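Similar to hydroxylamine oxidoreductase (Kuenenia stuttgartiensis, PDB 6H5L) is a multiheme c-type cytochrome of an anammox bacterium that probably acts as a reductase within a 60-heme complex, passing electrons along its chain of hemes. Local coordinates at residues A[18-21]-A[22-26]; A[159-162]-A[163-166]; A[174-177]-A[178-182]. One frame throughout, in Å; residues are numbered along the deposited sequence.

Contact 1 (A[18-21]-A[22-26]); sequences KDTP and AWYQA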
loop_
_atom_site.group_PDB
_atom_site.type_symbol
_atom_site.label_atom_id
_atom_site.label_comp_id
_atom_site.label_asym_id
_atom_site.label_seq_id
_atom_site.Cartn_x
_atom_site.Cartn_y
_atom_site.Cartn_z
ATOM N N LYS A 18 8.414 1.168 -55.490
ATOM C CA LYS A 18 9.252 2.232 -56.020
ATOM C C LYS A 18 10.504 1.650 -56.662
ATOM O O LYS A 18 11.101 0.700 -56.148
ATOM C CB LYS A 18 9.636 3.204 -54.903
ATOM C CG LYS A 18 10.362 4.448 -55.371
ATOM C CD LYS A 18 11.097 5.126 -54.226
ATOM C CE LYS A 18 11.919 6.298 -54.732
ATOM N NZ LYS A 18 12.870 6.805 -53.705
ATOM N N ASP A 19 10.887 2.222 -57.804
ATOM C CA ASP A 19 12.089 1.817 -58.538
ATOM C C ASP A 19 11.973 0.386 -59.060
ATOM O O ASP A 19 12.955 -0.356 -59.117
ATOM C CB ASP A 19 13.346 1.985 -57.676
ATOM C CG ASP A 19 13.610 3.434 -57.303
ATOM O OD1 ASP A 19 13.473 4.298 -58.187
ATOM O OD2 ASP A 19 13.937 3.711 -56.127
ATOM N N THR A 20 10.760 -0.008 -59.446
ATOM C CA THR A 20 10.540 -1.304 -60.062
ATOM C C THR A 20 9.997 -1.116 -61.473
ATOM O O THR A 20 9.178 -0.222 -61.705
ATOM C CB THR A 20 9.565 -2.165 -59.245
ATOM O OG1 THR A 20 8.375 -1.417 -58.981
ATOM C CG2 THR A 20 10.208 -2.580 -57.927
ATOM N N PRO A 21 10.439 -1.926 -62.431
ATOM C CA PRO A 21 9.978 -1.752 -63.813
ATOM C C PRO A 21 8.499 -2.075 -63.957
ATOM O O PRO A 21 7.890 -2.751 -63.124
ATOM C CB PRO A 21 10.847 -2.726 -64.619
ATOM C CG PRO A 21 11.476 -3.644 -63.628
ATOM C CD PRO A 21 11.229 -3.152 -62.241
ATOM N N ALA A 22 7.920 -1.555 -65.043
ATOM C CA ALA A 22 6.486 -1.711 -65.266
ATOM C C ALA A 22 6.094 -3.172 -65.427
ATOM O O ALA A 22 4.994 -3.563 -65.023
ATOM C CB ALA A 22 6.059 -0.905 -66.492
ATOM N N TRP A 23 6.971 -3.994 -66.013
ATOM C CA TRP A 23 6.677 -5.420 -66.112
ATOM C C TRP A 23 6.622 -6.067 -64.736
ATOM O O TRP A 23 5.837 -6.996 -64.517
ATOM C CB TRP A 23 7.716 -6.122 -66.993
ATOM C CG TRP A 23 9.030 -6.404 -66.308
ATOM C CD1 TRP A 23 10.166 -5.648 -66.371
ATOM C CD2 TRP A 23 9.341 -7.524 -65.467
ATOM N NE1 TRP A 23 11.161 -6.227 -65.619
ATOM C CE2 TRP A 23 10.679 -7.377 -65.052
ATOM C CE3 TRP A 23 8.614 -8.632 -65.019
ATOM C CZ2 TRP A 23 11.306 -8.298 -64.214
ATOM C CZ3 TRP A 23 9.238 -9.544 -64.187
ATOM C CH2 TRP A 23 10.570 -9.373 -63.793
ATOM N N TYR A 24 7.447 -5.589 -63.800
ATOM C CA TYR A 24 7.460 -6.149 -62.454
ATOM C C TYR A 24 6.207 -5.754 -61.681
ATOM O O TYR A 24 5.626 -6.581 -60.969
ATOM C CB TYR A 24 8.723 -5.692 -61.719
ATOM C CG TYR A 24 8.912 -6.284 -60.338
ATOM C CD1 TYR A 24 8.355 -5.679 -59.218
ATOM C CD2 TYR A 24 9.662 -7.439 -60.153
ATOM C CE1 TYR A 24 8.528 -6.214 -57.953
ATOM C CE2 TYR A 24 9.842 -7.982 -58.891
ATOM C CZ TYR A 24 9.272 -7.364 -57.796
ATOM O OH TYR A 24 9.445 -7.892 -56.536
ATOM N N GLN A 25 5.776 -4.496 -61.807
ATOM C CA GLN A 25 4.554 -4.067 -61.133
ATOM C C GLN A 25 3.313 -4.657 -61.786
ATOM O O GLN A 25 2.282 -4.820 -61.122
ATOM C CB GLN A 25 4.459 -2.542 -61.117
ATOM C CG GLN A 25 5.499 -1.858 -60.253
ATOM C CD GLN A 25 5.211 -0.382 -60.052
ATOM O OE1 GLN A 25 4.097 0.002 -59.690
ATOM N NE2 GLN A 25 6.213 0.455 -60.292
ATOM N N ALA A 26 3.384 -4.973 -63.082
ATOM C CA ALA A 26 2.227 -5.539 -63.765
ATOM C C ALA A 26 1.926 -6.953 -63.288
ATOM O O ALA A 26 0.775 -7.397 -63.365
ATOM C CB ALA A 26 2.449 -5.527 -65.277
#

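Contact 2 (A[159-162]-A[163-166]); sequences EFLR and EREV. With HEC (heme c), chain G.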
loop_
_atom_site.group_PDB
_atom_site.type_symbol
_atom_site.label_atom_id
_atom_site.label_comp_id
_atom_site.label_asym_id
_atom_site.label_seq_id
_atom_site.Cartn_x
_atom_site.Cartn_y
_atom_site.Cartn_z
ATOM N N GLU A 159 12.386 3.118 -43.972
ATOM C CA GLU A 159 13.434 2.247 -43.451
ATOM C C GLU A 159 13.152 0.785 -43.765
ATOM O O GLU A 159 14.087 0.002 -43.964
ATOM C CB GLU A 159 13.598 2.456 -41.945
ATOM C CG GLU A 159 14.210 3.799 -41.573
ATOM C CD GLU A 159 14.452 3.946 -40.083
ATOM O OE1 GLU A 159 14.106 3.016 -39.325
ATOM O OE2 GLU A 159 14.989 4.994 -39.667
ATOM N N PHE A 160 11.876 0.398 -43.814
ATOM C CA PHE A 160 11.528 -0.927 -44.314
ATOM C C PHE A 160 11.840 -1.044 -45.801
ATOM O O PHE A 160 12.331 -2.081 -46.262
ATOM C CB PHE A 160 10.050 -1.215 -44.046
ATOM C CG PHE A 160 9.574 -2.526 -44.608
ATOM C CD1 PHE A 160 9.855 -3.717 -43.957
ATOM C CD2 PHE A 160 8.833 -2.566 -45.778
ATOM C CE1 PHE A 160 9.416 -4.924 -44.469
ATOM C CE2 PHE A 160 8.391 -3.770 -46.295
ATOM C CZ PHE A 160 8.683 -4.950 -45.639
ATOM N N LEU A 161 11.562 0.016 -46.564
ATOM C CA LEU A 161 11.864 0.031 -47.990
ATOM C C LEU A 161 13.360 -0.061 -48.261
ATOM O O LEU A 161 13.756 -0.481 -49.353
ATOM C CB LEU A 161 11.287 1.297 -48.627
ATOM C CG LEU A 161 10.537 1.150 -49.951
ATOM C CD1 LEU A 161 9.333 0.234 -49.792
ATOM C CD2 LEU A 161 10.108 2.513 -50.477
ATOM N N ARG A 162 14.197 0.315 -47.291
ATOM C CA ARG A 162 15.644 0.256 -47.464
ATOM C C ARG A 162 16.190 -1.168 -47.493
ATOM O O ARG A 162 17.394 -1.338 -47.722
ATOM C CB ARG A 162 16.342 1.050 -46.358
ATOM C CG ARG A 162 16.206 2.560 -46.491
ATOM C CD ARG A 162 17.221 3.272 -45.613
ATOM N NE ARG A 162 18.588 2.923 -45.988
ATOM C CZ ARG A 162 19.655 3.160 -45.233
ATOM N NH1 ARG A 162 19.519 3.744 -44.051
ATOM N NH2 ARG A 162 20.860 2.807 -45.658
ATOM N N GLU A 163 15.357 -2.189 -47.267
ATOM C CA GLU A 163 15.828 -3.562 -47.410
ATOM C C GLU A 163 16.251 -3.858 -48.842
ATOM O O GLU A 163 17.073 -4.753 -49.073
ATOM C CB GLU A 163 14.745 -4.549 -46.974
ATOM C CG GLU A 163 14.441 -4.538 -45.488
ATOM C CD GLU A 163 13.525 -5.672 -45.075
ATOM O OE1 GLU A 163 13.356 -5.889 -43.855
ATOM O OE2 GLU A 163 12.976 -6.347 -45.970
ATOM N N ARG A 164 15.694 -3.126 -49.811
ATOM C CA ARG A 164 16.061 -3.301 -51.212
ATOM C C ARG A 164 17.551 -3.085 -51.454
ATOM O O ARG A 164 18.092 -3.609 -52.436
ATOM C CB ARG A 164 15.225 -2.340 -52.074
ATOM C CG ARG A 164 15.562 -2.345 -53.558
ATOM C CD ARG A 164 14.511 -1.628 -54.400
ATOM N NE ARG A 164 13.307 -2.436 -54.578
ATOM C CZ ARG A 164 12.085 -2.059 -54.215
ATOM N NH1 ARG A 164 11.889 -0.869 -53.663
ATOM N NH2 ARG A 164 11.053 -2.869 -54.417
ATOM N N GLU A 165 18.232 -2.358 -50.566
ATOM C CA GLU A 165 19.630 -2.006 -50.796
ATOM C C GLU A 165 20.560 -3.210 -50.697
ATOM O O GLU A 165 21.640 -3.202 -51.299
ATOM C CB GLU A 165 20.064 -0.927 -49.805
ATOM C CG GLU A 165 19.414 0.421 -50.058
ATOM C CD GLU A 165 19.703 1.429 -48.966
ATOM O OE1 GLU A 165 18.972 2.439 -48.886
ATOM O OE2 GLU A 165 20.657 1.211 -48.188
ATOM N N VAL A 166 20.173 -4.247 -49.948
ATOM C CA VAL A 166 21.010 -5.437 -49.805
ATOM C C VAL A 166 20.517 -6.613 -50.641
ATOM O O VAL A 166 21.256 -7.600 -50.792
ATOM C CB VAL A 166 21.131 -5.871 -48.327
ATOM C CG1 VAL A 166 21.749 -4.759 -47.487
ATOM C CG2 VAL A 166 19.776 -6.286 -47.774
HETATM FE FE HEC G . 7.346 -2.128 -37.274
HETATM C CHA HEC G . 8.319 -0.321 -34.519
HETATM C CHB HEC G . 5.275 0.453 -38.205
HETATM C CHC HEC G . 6.732 -3.678 -40.304
HETATM C CHD HEC G . 9.069 -4.861 -36.219
HETATM N NA HEC G . 6.876 -0.282 -36.501
HETATM C C1A HEC G . 7.407 0.274 -35.355
HETATM C C2A HEC G . 6.839 1.592 -35.178
HETATM C C3A HEC G . 6.001 1.812 -36.193
HETATM C C4A HEC G . 6.002 0.638 -37.048
HETATM C CMA HEC G . 5.176 3.097 -36.406
HETATM C CAA HEC G . 7.164 2.568 -34.025
HETATM C CBA HEC G . 6.121 2.464 -32.917
HETATM C CGA HEC G . 6.473 3.434 -31.819
HETATM O O1A HEC G . 7.648 3.881 -31.766
HETATM O O2A HEC G . 5.582 3.757 -30.992
HETATM N NB HEC G . 6.157 -1.732 -38.918
HETATM C C1B HEC G . 5.503 -0.535 -39.141
HETATM C C2B HEC G . 5.100 -0.504 -40.532
HETATM C C3B HEC G . 5.493 -1.644 -41.112
HETATM C C4B HEC G . 6.168 -2.439 -40.108
HETATM C CMB HEC G . 4.338 0.660 -41.197
HETATM C CAB HEC G . 5.295 -2.067 -42.585
HETATM C CBB HEC G . 6.212 -1.242 -43.517
HETATM N NC HEC G . 7.808 -3.935 -38.110
HETATM C C1C HEC G . 7.474 -4.375 -39.377
HETATM C C2C HEC G . 8.146 -5.637 -39.606
HETATM C C3C HEC G . 8.677 -6.025 -38.438
HETATM C C4C HEC G . 8.552 -4.924 -37.498
HETATM C CMC HEC G . 7.890 -6.539 -40.835
HETATM C CAC HEC G . 9.432 -7.346 -38.175
HETATM C CBC HEC G . 10.745 -7.375 -38.990
HETATM N ND HEC G . 8.465 -2.546 -35.593
HETATM C C1D HEC G . 9.196 -3.722 -35.448
HETATM C C2D HEC G . 10.118 -3.549 -34.348
HETATM C C3D HEC G . 9.884 -2.132 -33.820
HETATM C C4D HEC G . 8.841 -1.587 -34.653
HETATM C CMD HEC G . 11.131 -4.571 -33.808
HETATM C CAD HEC G . 10.612 -1.429 -32.654
HETATM C CBD HEC G . 11.545 -0.384 -33.263
HETATM C CGD HEC G . 12.572 0.087 -32.266
HETATM O O1D HEC G . 13.535 0.778 -32.684
HETATM O O2D HEC G . 12.433 -0.232 -31.057
#

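Contact 3 (A[174-177]-A[178-182]); sequences SWEA and NTIVP. With HEC (heme c), chain H.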
loop_
_atom_site.group_PDB
_atom_site.type_symbol
_atom_site.label_atom_id
_atom_site.label_comp_id
_atom_site.label_asym_id
_atom_site.label_seq_id
_atom_site.Cartn_x
_atom_site.Cartn_y
_atom_site.Cartn_z
ATOM N N SER A 174 9.681 -10.354 -50.304
ATOM C CA SER A 174 9.367 -11.703 -49.845
ATOM C C SER A 174 8.393 -12.399 -50.787
ATOM O O SER A 174 8.559 -13.586 -51.094
ATOM C CB SER A 174 8.804 -11.651 -48.426
ATOM O OG SER A 174 8.820 -12.932 -47.826
ATOM N N TRP A 175 7.367 -11.685 -51.257
ATOM C CA TRP A 175 6.409 -12.308 -52.162
ATOM C C TRP A 175 7.018 -12.563 -53.532
ATOM O O TRP A 175 6.577 -13.474 -54.244
ATOM C CB TRP A 175 5.157 -11.445 -52.299
ATOM C CG TRP A 175 4.011 -12.204 -52.881
ATOM C CD1 TRP A 175 3.559 -12.156 -54.168
ATOM C CD2 TRP A 175 3.180 -13.150 -52.199
ATOM N NE1 TRP A 175 2.492 -13.007 -54.326
ATOM C CE2 TRP A 175 2.240 -13.629 -53.132
ATOM C CE3 TRP A 175 3.138 -13.635 -50.888
ATOM C CZ2 TRP A 175 1.267 -14.570 -52.795
ATOM C CZ3 TRP A 175 2.174 -14.568 -50.556
ATOM C CH2 TRP A 175 1.251 -15.025 -51.506
ATOM N N GLU A 176 8.016 -11.768 -53.921
ATOM C CA GLU A 176 8.743 -12.041 -55.155
ATOM C C GLU A 176 9.384 -13.422 -55.107
ATOM O O GLU A 176 9.145 -14.262 -55.980
ATOM C CB GLU A 176 9.804 -10.963 -55.393
ATOM C CG GLU A 176 10.664 -11.212 -56.624
ATOM C CD GLU A 176 11.900 -10.336 -56.664
ATOM O OE1 GLU A 176 11.946 -9.330 -55.924
ATOM O OE2 GLU A 176 12.831 -10.656 -57.431
ATOM N N ALA A 177 10.188 -13.677 -54.073
ATOM C CA ALA A 177 10.902 -14.946 -53.967
ATOM C C ALA A 177 9.950 -16.135 -53.936
ATOM O O ALA A 177 10.310 -17.232 -54.380
ATOM C CB ALA A 177 11.784 -14.942 -52.724
ATOM N N ASN A 178 8.740 -15.944 -53.414
ATOM C CA ASN A 178 7.795 -17.049 -53.297
ATOM C C ASN A 178 7.378 -17.570 -54.670
ATOM O O ASN A 178 7.501 -18.765 -54.959
ATOM C CB ASN A 178 6.574 -16.605 -52.489
ATOM C CG ASN A 178 5.647 -17.759 -52.151
ATOM O OD1 ASN A 178 6.064 -18.919 -52.118
ATOM N ND2 ASN A 178 4.382 -17.447 -51.894
ATOM N N THR A 179 6.883 -16.682 -55.532
ATOM C CA THR A 179 6.271 -17.083 -56.791
ATOM C C THR A 179 7.185 -16.917 -58.000
ATOM O O THR A 179 6.787 -17.285 -59.109
ATOM C CB THR A 179 4.976 -16.294 -57.021
ATOM O OG1 THR A 179 5.286 -14.911 -57.233
ATOM C CG2 THR A 179 4.055 -16.423 -55.815
ATOM N N ILE A 180 8.394 -16.377 -57.827
ATOM C CA ILE A 180 9.262 -16.196 -58.986
ATOM C C ILE A 180 9.956 -17.500 -59.362
ATOM O O ILE A 180 10.313 -17.702 -60.530
ATOM C CB ILE A 180 10.285 -15.071 -58.742
ATOM C CG1 ILE A 180 10.879 -14.592 -60.069
ATOM C CG2 ILE A 180 11.393 -15.536 -57.801
ATOM C CD1 ILE A 180 11.867 -13.457 -59.923
ATOM N N VAL A 181 10.154 -18.399 -58.406
ATOM C CA VAL A 181 10.845 -19.658 -58.705
ATOM C C VAL A 181 9.932 -20.542 -59.545
ATOM O O VAL A 181 8.706 -20.548 -59.326
ATOM C CB VAL A 181 11.266 -20.357 -57.410
ATOM C CG1 VAL A 181 12.359 -19.553 -56.714
ATOM C CG2 VAL A 181 10.074 -20.549 -56.484
ATOM N N PRO A 182 10.466 -21.287 -60.517
ATOM C CA PRO A 182 9.590 -22.005 -61.455
ATOM C C PRO A 182 8.871 -23.195 -60.846
ATOM O O PRO A 182 7.834 -23.602 -61.383
ATOM C CB PRO A 182 10.553 -22.444 -62.565
ATOM C CG PRO A 182 11.874 -22.554 -61.880
ATOM C CD PRO A 182 11.892 -21.468 -60.839
HETATM FE FE HEC H . 12.315 -12.406 -41.373
HETATM C CHA HEC H . 14.183 -12.661 -44.231
HETATM C CHB HEC H . 15.092 -11.285 -39.661
HETATM C CHC HEC H . 10.413 -11.937 -38.531
HETATM C CHD HEC H . 9.669 -13.985 -42.860
HETATM N NA HEC H . 14.272 -12.051 -41.851
HETATM C C1A HEC H . 14.833 -12.205 -43.105
HETATM C C2A HEC H . 16.223 -11.802 -43.019
HETATM C C3A HEC H . 16.472 -11.426 -41.764
HETATM C C4A HEC H . 15.251 -11.573 -40.999
HETATM C CMA HEC H . 17.826 -10.919 -41.219
HETATM C CAA HEC H . 17.244 -11.801 -44.174
HETATM C CBA HEC H . 18.026 -13.106 -44.155
HETATM C CGA HEC H . 19.209 -12.980 -45.074
HETATM O O1A HEC H . 19.668 -14.028 -45.584
HETATM O O2A HEC H . 19.685 -11.838 -45.304
HETATM N NB HEC H . 12.696 -11.776 -39.436
HETATM C C1B HEC H . 13.896 -11.265 -38.976
HETATM C C2B HEC H . 13.670 -10.705 -37.658
HETATM C C3B HEC H . 12.381 -10.889 -37.345
HETATM C C4B HEC H . 11.740 -11.564 -38.459
HETATM C CMB HEC H . 14.753 -10.043 -36.774
HETATM C CAB HEC H . 11.666 -10.469 -36.040
HETATM C CBB HEC H . 11.627 -8.935 -35.853
HETATM N NC HEC H . 10.420 -12.900 -40.784
HETATM C C1C HEC H . 9.799 -12.559 -39.599
HETATM C C2C HEC H . 8.370 -12.758 -39.766
HETATM C C3C HEC H . 8.226 -13.529 -40.856
HETATM C C4C HEC H . 9.473 -13.496 -41.588
HETATM C CMC HEC H . 7.401 -12.770 -38.561
HETATM C CAC HEC H . 6.921 -14.125 -41.434
HETATM C CBC HEC H . 6.182 -13.051 -42.255
HETATM N ND HEC H . 11.970 -13.181 -43.263
HETATM C C1D HEC H . 10.801 -13.839 -43.631
HETATM C C2D HEC H . 10.957 -14.354 -44.970
HETATM C C3D HEC H . 12.371 -13.942 -45.401
HETATM C C4D HEC H . 12.922 -13.217 -44.279
HETATM C CMD HEC H . 9.908 -15.150 -45.772
HETATM C CAD HEC H . 13.078 -14.226 -46.742
HETATM C CBD HEC H . 12.259 -13.691 -47.909
HETATM C CGD HEC H . 13.016 -13.944 -49.182
HETATM O O1D HEC H . 13.341 -12.959 -49.893
HETATM O O2D HEC H . 13.303 -15.134 -49.472
#

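Contact 1 (A[18-21]-A[22-26])
The side chains of Thr20 and Tyr24 are brought together by their first torsions. In Tyr24, CG stands anti to the backbone N (chi1 -176°), which carries the ring out to the side of the helix, where its CD1 comes beside the threonine. In Thr20, OG1 sits between the backbone N and the carbonyl carbon (chi1 52°), and CG2 is left to face the tyrosine. Thr20 CB then lies 3.7 Å from Tyr24 CD1. The two side chains meet at a slant.

Pro21 is the N-cap residue of helix 22-28. Its carbonyl makes the first helical bond, from Gln25 N to Pro21 O at 3.0 Å. Tyr24 N adds a weak, bent bond to the same oxygen. The proline ring runs beside the Trp23 indole and points the same way, with Pro21 CG 3.3 Å from Trp23 NE1. Pro21 CD touches Tyr24 CB at 3.6 Å.

Gln25 reaches back with an extended chain, and its NE2 gives a weak hydrogen bond to Thr20 O at 3.4 Å. The Trp23 ring meets Phe417 edge to face.

This is a helix start at the surface of the protein. The proline side chain has no acceptor for the first-turn N-H groups, so Pro21 offers its carbonyl to the helix and packs its ring on Trp23 and Tyr24. The backbone bonds set the first turn. Hydrogen bonds tie Thr20 OG1 to the preceding loop at Tyr17 O, and Tyr24 OH to Glu176 on helix 174-180.

Contact 2 (A[159-162]-A[163-166])
Arg162 and Glu165 form an i to i+3 salt bridge on the short 3-10 turn that follows helix 154-161. The arginine chain starts with Arg162 CB, which lies 3.9 Å from Glu165 OE1. CG and CD pass the same oxygen at similar range. The chain bends at chi3 (61°), and this turns the guanidinium side-on to the carboxylate. Arg162 NE bonds to Glu165 OE1 at 3.0 Å, from above the carboxylate plane. Arg162 NH2 bonds to Glu165 OE2, also at 3.0 Å. It uses the syn lone pair of that oxygen, which lies close to the guanidinium plane. The two flat groups are still 39° apart. The remaining nitrogen, NH1, pairs with Glu287, so the guanidinium is bound by two acids.

The backbone follows the 3-10 pattern. Glu163 N bonds to Phe160 O at 3.2 Å, and Glu165 N bonds to Arg162 O at 3.1 Å.

Glu163 is buried. Its carboxylate lies obliquely to the Phe160 ring, the planes 45° apart. OE2 takes a hydrogen bond from the backbone N of Leu172 and a weak one from that of His171. These N-H groups probably help to steady a buried negative charge. Phe160 belongs to a heme pocket, and Phe160 CD2 lies 3.7 Å from heme atom CBB.

Contact 3 (A[174-177]-A[178-182])
Glu176 O accepts the shortest sound hydrogen bond here, from Ile180 N at 2.9 Å. The donor lies nearly in line with the C=O bond, at a C=O...N angle of 174°. The Ile180 side chain lies beside this carbonyl. Further out, the two side chains run side by side, and Ile180 CD1 comes within 3.9 Å of Glu176 OE2. The other carboxylate oxygen, OE1, is hydrogen-bonded to Gln173.

Trp175 carries the next face of the helix. Its CG is anti to the backbone N (chi1 -164°), and this leans the indole outward and toward the residues that follow. Asn178 ND2 sits over one ring face, offset toward the rim, 3.9 Å from Trp175 CZ3. The amide stands steeply to the ring, the planes 79° apart. ND2 has its hydrogen bond to Asp200. Thr179 CG2 comes obliquely to the indole, 4.0 Å from Trp175 NE1.

These residues form helix 174-180, a short buried helix among the hemes of this multiheme cytochrome. Its early bonds are weak, from Asn178 N to Ser174 O and from Thr179 N to Trp175 O. Ser174 O also accepts a bond from His203.

Another side of the helix borders heme. Ser174 OG lies 3.2 Å from methyl CMD of one heme, and Ala177 CB is 3.6 Å from propionate oxygen O2D of that heme. Ala177 and Val181 also touch a second heme.

In the fold
The three contacts follow one another along the chain. Contacts 1 and 3 have centres about 15 Å apart and are joined by a probable hydrogen bond of 2.9 Å between Tyr24 OH and Glu176 OE1. Contacts 1 and 2 have centres about 16 Å apart. They meet through Arg164, with Arg164 NH1 packed 3.0 Å from Lys18 O. Contacts 2 and 3 do not touch, and their nearest atoms are about 7 Å apart. Both nevertheless line heme pockets: contact 2 through Phe160, contact 3 through Ser174, Ala177 and Val181. Contact 1 lies farther out, with the Tyr24 side chain about 9 Å from a heme.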